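Local coordinates for hypothetical protein (Bacteroides fragilis, PDB 4JJA), which is of uncharacterised function but belongs to the NamZ (DUF1343) family and is probably an exported exo-beta-N-acetylmuramidase acting on peptidoglycan, at residues 111-116 / 168-172; 153-159 / 326-332. One frame throughout, in Å; residues are numbered along the deposited sequence.

Contact 1: residues 111-116 / 168-172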
loop_
_atom_site.group_PDB
_atom_site.type_symbol
_atom_site.label_atom_id
_atom_site.label_comp_id
_atom_site.label_asym_id
_atom_site.label_seq_id
_atom_site.Cartn_x
_atom_site.Cartn_y
_atom_site.Cartn_z
ATOM N N ASP A 111 5.742 1.915 -0.693
ATOM C CA ASP A 111 4.382 1.614 -0.328
ATOM C C ASP A 111 3.512 2.889 -0.369
ATOM O O ASP A 111 4.039 4.006 -0.422
ATOM C CB ASP A 111 4.410 1.054 1.144
ATOM C CG ASP A 111 3.085 0.657 1.635
ATOM O OD1 ASP A 111 2.367 -0.030 0.888
ATOM O OD2 ASP A 111 2.726 1.071 2.776
ATOM N N VAL A 112 2.184 2.753 -0.222
ATOM C CA VAL A 112 1.281 3.911 -0.158
ATOM C C VAL A 112 0.461 4.030 1.122
ATOM O O VAL A 112 -0.304 4.955 1.270
ATOM C CB VAL A 112 0.375 4.003 -1.401
ATOM C CG1 VAL A 112 1.231 4.080 -2.691
ATOM C CG2 VAL A 112 -0.552 2.845 -1.473
ATOM N N GLY A 113 0.628 3.079 2.037
ATOM C CA GLY A 113 0.020 3.187 3.372
ATOM C C GLY A 113 -1.402 2.769 3.590
ATOM O O GLY A 113 -2.076 3.283 4.457
ATOM N N LEU A 114 -1.876 1.814 2.779
ATOM C CA LEU A 114 -3.230 1.334 2.871
ATOM C C LEU A 114 -3.259 -0.150 3.158
ATOM O O LEU A 114 -2.496 -0.943 2.614
ATOM C CB LEU A 114 -3.985 1.569 1.554
ATOM C CG LEU A 114 -4.643 2.925 1.414
ATOM C CD1 LEU A 114 -5.732 3.122 2.475
ATOM C CD2 LEU A 114 -3.596 4.041 1.353
ATOM N N ARG A 115 -4.219 -0.534 3.980
ATOM C CA ARG A 115 -4.397 -1.966 4.304
ATOM C C ARG A 115 -4.683 -2.846 3.089
ATOM O O ARG A 115 -4.337 -4.002 3.075
ATOM C CB ARG A 115 -5.492 -2.097 5.344
ATOM C CG ARG A 115 -5.641 -3.459 5.953
ATOM C CD ARG A 115 -6.727 -3.494 6.990
ATOM N NE ARG A 115 -8.030 -3.291 6.424
ATOM C CZ ARG A 115 -9.044 -2.668 7.032
ATOM N NH1 ARG A 115 -8.906 -2.132 8.240
ATOM N NH2 ARG A 115 -10.218 -2.540 6.376
ATOM N N PHE A 116 -5.308 -2.290 2.065
ATOM C CA PHE A 116 -5.669 -3.011 0.870
ATOM C C PHE A 116 -4.685 -2.827 -0.269
ATOM O O PHE A 116 -4.929 -3.322 -1.380
ATOM C CB PHE A 116 -7.127 -2.765 0.452
ATOM C CG PHE A 116 -7.602 -1.347 0.545
ATOM C CD1 PHE A 116 -7.060 -0.355 -0.265
ATOM C CD2 PHE A 116 -8.623 -1.004 1.421
ATOM C CE1 PHE A 116 -7.520 0.969 -0.206
ATOM C CE2 PHE A 116 -9.080 0.308 1.481
ATOM C CZ PHE A 116 -8.517 1.291 0.687
ATOM N N ILE A 168 -5.247 -4.072 11.469
ATOM C CA ILE A 168 -4.801 -2.687 11.394
ATOM C C ILE A 168 -5.925 -1.871 10.769
ATOM O O ILE A 168 -6.836 -2.414 10.142
ATOM C CB ILE A 168 -3.453 -2.544 10.642
ATOM C CG1 ILE A 168 -3.601 -2.956 9.145
ATOM C CG2 ILE A 168 -2.363 -3.320 11.324
ATOM C CD1 ILE A 168 -2.302 -2.856 8.345
ATOM N N PRO A 169 -5.902 -0.541 10.910
ATOM C CA PRO A 169 -6.889 0.321 10.278
ATOM C C PRO A 169 -6.684 0.382 8.758
ATOM O O PRO A 169 -5.719 -0.175 8.230
ATOM C CB PRO A 169 -6.657 1.705 10.942
ATOM C CG PRO A 169 -5.872 1.408 12.212
ATOM C CD PRO A 169 -4.987 0.239 11.754
ATOM N N ILE A 170 -7.602 1.031 8.059
ATOM C CA ILE A 170 -7.475 1.185 6.633
ATOM C C ILE A 170 -6.207 1.964 6.304
ATOM O O ILE A 170 -5.401 1.569 5.426
ATOM C CB ILE A 170 -8.743 1.851 6.016
ATOM C CG1 ILE A 170 -9.956 0.908 6.164
ATOM C CG2 ILE A 170 -8.540 2.237 4.569
ATOM C CD1 ILE A 170 -11.279 1.517 5.695
ATOM N N VAL A 171 -6.049 3.126 6.950
ATOM C CA VAL A 171 -4.860 3.977 6.818
ATOM C C VAL A 171 -4.130 3.710 8.142
ATOM O O VAL A 171 -4.565 4.165 9.205
ATOM C CB VAL A 171 -5.262 5.449 6.627
ATOM C CG1 VAL A 171 -3.972 6.331 6.703
ATOM C CG2 VAL A 171 -6.042 5.682 5.336
ATOM N N HIS A 172 -3.029 2.959 8.076
ATOM C CA HIS A 172 -2.334 2.525 9.284
ATOM C C HIS A 172 -1.281 3.531 9.769
ATOM O O HIS A 172 -0.862 3.474 10.933
ATOM C CB HIS A 172 -1.750 1.118 9.099
ATOM C CG HIS A 172 -0.892 0.989 7.886
ATOM N ND1 HIS A 172 0.357 1.572 7.798
ATOM C CD2 HIS A 172 -1.091 0.300 6.734
ATOM C CE1 HIS A 172 0.889 1.229 6.633
ATOM N NE2 HIS A 172 0.002 0.498 5.950
HETATM O O HOH W 1 0.279 -0.459 3.351
#

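Contact 2: residues 153-159 / 326-332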
loop_
_atom_site.group_PDB
_atom_site.type_symbol
_atom_site.label_atom_id
_atom_site.label_comp_id
_atom_site.label_asym_id
_atom_site.label_seq_id
_atom_site.Cartn_x
_atom_site.Cartn_y
_atom_site.Cartn_z
ATOM N N PRO A 153 -11.856 1.662 10.328
ATOM C CA PRO A 153 -11.986 0.570 11.258
ATOM C C PRO A 153 -10.761 -0.334 11.269
ATOM O O PRO A 153 -10.154 -0.553 10.213
ATOM C CB PRO A 153 -13.201 -0.215 10.726
ATOM C CG PRO A 153 -13.797 0.554 9.697
ATOM C CD PRO A 153 -12.794 1.554 9.212
ATOM N N ILE A 154 -10.448 -0.910 12.417
ATOM C CA ILE A 154 -9.503 -2.020 12.467
ATOM C C ILE A 154 -10.154 -3.214 11.782
ATOM O O ILE A 154 -11.317 -3.510 12.015
ATOM C CB ILE A 154 -9.076 -2.333 13.924
ATOM C CG1 ILE A 154 -8.274 -1.136 14.550
ATOM C CG2 ILE A 154 -8.264 -3.618 14.004
ATOM C CD1 ILE A 154 -8.034 -1.206 16.064
ATOM N N LEU A 155 -9.379 -3.933 10.984
ATOM C CA LEU A 155 -9.891 -5.082 10.275
ATOM C C LEU A 155 -10.328 -6.167 11.247
ATOM O O LEU A 155 -9.528 -6.632 12.039
ATOM C CB LEU A 155 -8.829 -5.636 9.353
ATOM C CG LEU A 155 -9.180 -6.845 8.521
ATOM C CD1 LEU A 155 -10.383 -6.634 7.636
ATOM C CD2 LEU A 155 -7.971 -7.247 7.708
ATOM N N ASP A 156 -11.599 -6.561 11.155
ATOM C CA ASP A 156 -12.127 -7.728 11.851
ATOM C C ASP A 156 -11.541 -8.946 11.177
ATOM O O ASP A 156 -11.609 -9.097 9.970
ATOM C CB ASP A 156 -13.657 -7.732 11.821
ATOM C CG ASP A 156 -14.288 -8.797 12.709
ATOM O OD1 ASP A 156 -13.782 -9.913 12.752
ATOM O OD2 ASP A 156 -15.341 -8.453 13.302
HETATM N N MSE A 157 -10.928 -9.816 11.949
HETATM C CA MSE A 157 -10.258 -10.914 11.294
HETATM C C MSE A 157 -11.213 -11.990 10.721
HETATM O O MSE A 157 -10.754 -12.805 9.938
HETATM C CB MSE A 157 -9.078 -11.432 12.123
HETATM C CG MSE A 157 -8.020 -10.309 12.438
HETATM SE SE MSE A 157 -7.222 -9.436 10.894
HETATM C CE MSE A 157 -5.855 -10.714 10.628
ATOM N N LYS A 158 -12.529 -11.863 10.947
ATOM C CA LYS A 158 -13.534 -12.573 10.109
ATOM C C LYS A 158 -13.386 -12.263 8.627
ATOM O O LYS A 158 -13.773 -13.034 7.778
ATOM C CB LYS A 158 -14.975 -12.339 10.569
ATOM C CG LYS A 158 -15.572 -10.998 10.351
ATOM C CD LYS A 158 -16.970 -10.939 10.984
ATOM C CE LYS A 158 -17.980 -11.666 10.128
ATOM N NZ LYS A 158 -19.413 -11.474 10.564
ATOM N N TYR A 159 -12.802 -11.111 8.342
ATOM C CA TYR A 159 -12.670 -10.548 7.017
ATOM C C TYR A 159 -11.245 -10.533 6.543
ATOM O O TYR A 159 -10.950 -9.861 5.542
ATOM C CB TYR A 159 -13.293 -9.162 6.941
ATOM C CG TYR A 159 -14.748 -9.087 7.275
ATOM C CD1 TYR A 159 -15.653 -9.940 6.706
ATOM C CD2 TYR A 159 -15.247 -8.110 8.106
ATOM C CE1 TYR A 159 -17.006 -9.886 7.027
ATOM C CE2 TYR A 159 -16.589 -8.045 8.408
ATOM C CZ TYR A 159 -17.472 -8.908 7.851
ATOM O OH TYR A 159 -18.813 -8.816 8.222
ATOM N N GLU A 326 -16.966 -5.705 2.424
ATOM C CA GLU A 326 -16.527 -5.868 3.795
ATOM C C GLU A 326 -15.052 -6.227 3.909
ATOM O O GLU A 326 -14.403 -5.928 4.917
ATOM C CB GLU A 326 -17.395 -6.868 4.533
ATOM C CG GLU A 326 -18.708 -6.299 5.051
ATOM C CD GLU A 326 -19.704 -5.880 4.026
ATOM O OE1 GLU A 326 -19.628 -6.337 2.852
ATOM O OE2 GLU A 326 -20.614 -5.119 4.382
ATOM N N LEU A 327 -14.524 -6.932 2.895
ATOM C CA LEU A 327 -13.120 -7.248 2.904
ATOM C C LEU A 327 -12.222 -6.014 2.770
ATOM O O LEU A 327 -11.107 -5.991 3.283
ATOM C CB LEU A 327 -12.773 -8.301 1.850
ATOM C CG LEU A 327 -13.616 -9.600 1.923
ATOM C CD1 LEU A 327 -13.157 -10.615 0.859
ATOM C CD2 LEU A 327 -13.586 -10.250 3.304
ATOM N N LEU A 328 -12.735 -4.995 2.085
ATOM C CA LEU A 328 -12.051 -3.708 1.932
ATOM C C LEU A 328 -12.221 -2.822 3.162
ATOM O O LEU A 328 -11.250 -2.323 3.695
ATOM C CB LEU A 328 -12.509 -2.989 0.662
ATOM C CG LEU A 328 -12.128 -3.668 -0.659
ATOM C CD1 LEU A 328 -12.923 -3.050 -1.829
ATOM C CD2 LEU A 328 -10.645 -3.564 -0.947
ATOM N N VAL A 329 -13.470 -2.663 3.620
ATOM C CA VAL A 329 -13.713 -1.731 4.730
ATOM C C VAL A 329 -13.375 -2.314 6.079
ATOM O O VAL A 329 -12.930 -1.593 6.975
ATOM C CB VAL A 329 -15.142 -1.181 4.777
ATOM C CG1 VAL A 329 -15.287 -0.219 3.661
ATOM C CG2 VAL A 329 -16.206 -2.247 4.677
ATOM N N GLY A 330 -13.562 -3.630 6.230
ATOM C CA GLY A 330 -13.109 -4.358 7.414
ATOM C C GLY A 330 -14.089 -4.580 8.535
ATOM O O GLY A 330 -13.741 -5.145 9.539
ATOM N N THR A 331 -15.322 -4.136 8.330
ATOM C CA THR A 331 -16.394 -4.273 9.324
ATOM C C THR A 331 -17.718 -4.262 8.587
ATOM O O THR A 331 -17.819 -3.782 7.454
ATOM C CB THR A 331 -16.362 -3.107 10.332
ATOM O OG1 THR A 331 -17.304 -3.398 11.327
ATOM C CG2 THR A 331 -16.699 -1.756 9.714
ATOM N N ASP A 332 -18.736 -4.813 9.223
ATOM C CA ASP A 332 -20.051 -4.921 8.649
ATOM C C ASP A 332 -20.927 -3.683 8.806
ATOM O O ASP A 332 -21.930 -3.555 8.122
ATOM C CB ASP A 332 -20.788 -6.164 9.200
ATOM C CG ASP A 332 -21.101 -6.107 10.627
ATOM O OD1 ASP A 332 -20.794 -5.152 11.342
ATOM O OD2 ASP A 332 -21.718 -7.123 11.091
HETATM O O HOH W 2 -9.548 -8.153 3.995
#

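Contact 1: residues 111-116 / 168-172
Arg115 grips the 168-172 loop with both its backbone and its side chain. Its backbone N donates to Ile170 O at 2.8 Å. The Arg115 and Ile168 side chains slide past each other in opposite directions, with Arg115 CG 3.8 Å from Ile168 CG1. CG stands anti to the backbone N (chi1 -170°), and the chain bends at chi3 (67°). This carries Arg115 NH1 to Ile168 O, 2.8 Å away, with the acceptor close to the guanidinium plane. One face of the guanidinium lies against Ile170, whose CG1 is 3.5 Å from Arg115 NH2. The other branch of Ile170, CG2, touches two side chains of the 111-116 loop. It meets Leu114 CD1 at 3.6 Å and Phe116 CE2 at 3.7 Å. Leu114 CD1 also touches Val171 CG2. This is the tightly packed part.

Around His172 the contact is looser and is bridged by water, although the residues are buried. A water is hydrogen-bonded to Asp111 OD2, Leu114 O and His172 NE2. It lies in the plane of the imidazole, 2.8 Å from His172 NE2. Asp111 OD2 itself stays 4.2 Å from His172 NE2. Gly113 O lies above one face of the ring, toward its rim. His172 ND1 is hydrogen-bonded to Met174 N, so both ring nitrogens have partners.

Ile170 and Val171 form a classic beta bulge opposite Asp151. Loop 111-116 lies between strand 104-107 and helix 119-132, and loop 168-172 between the neighbouring parallel strand 136-140 and helix 176-185. Helix 224-233 packs on Leu114 and Val171, and helix 352-362 touches Ile168 and Pro169.

Contact 2: residues 153-159 / 326-332
The Tyr159 ring packs against Glu326 on one face. Glu326 CB lies 3.9 Å from the ring centroid and only 12° off the normal, a CH-pi contact. In the conformer described, Lys158 CG lies over the centre of the opposite face. At the edge, Gly330 O lies in the ring plane, 3.6 Å from Tyr159 CD2. The Tyr159 side chain crosses that of Asp332, with Tyr159 OH 3.4 Å from Asp332 CB. With CG anti to its carbonyl carbon (chi1 -59°), Tyr159 runs alongside Glu326, and both side chains point the same way. The Glu326 chain then bends at chi2, and its carboxylate leads off to a salt bridge with Arg335. At the base of the ring, Leu327 CD2 meets Tyr159 CB at 3.8 Å.

Gly330 is the first residue to leave helix 325-329. Its N still bonds to Glu326 O, but its phi is positive and the chain turns away. The contact joins this helix end, in the C-terminal family region, to a loop of the N-terminal, Rossmann-clan region. Gly330 O accepts from Asp156 N at 3.0 Å, a nearly straight bond of 170°. Asp156 also makes an Asx turn, its OD1 accepting from Lys158 N. A water donates to both Tyr159 O and Leu327 O and bridges the two backbones.

Leu155 CD1 packs 3.6 Å from Gly330 CA. Pro153 CG sits against Val329 O. The Pro153 and Thr331 side chains cross at about a right angle, Pro153 CG to Thr331 CG2 3.7 Å. Trp351 also touches this proline, and Asp354 accepts from Ile154 N.

Contacts 1 and 2 have centres about 13 Å apart and are joined by Arg115. Besides its bonds in contact 1, its guanidinium probably hydrogen-bonds to both segments of contact 2. Arg115 NH1 lies 2.8 Å from Pro153 O, and Arg115 NH2 lies 2.9 Å from Leu328 O. Arg115 NH2 also bonds to Val329 O, so one buried arginine gathers carbonyls from three parts of the chain, including the last turn of helix 325-329. A backbone hydrogen bond between Ile168 and Leu155 ties segments 168-172 and 153-159 of the same connection. A glycerol, probably from the crystallisation liquor, lies about 5 Å from the Phe116 side chain. It may mark a pocket beside contact 1.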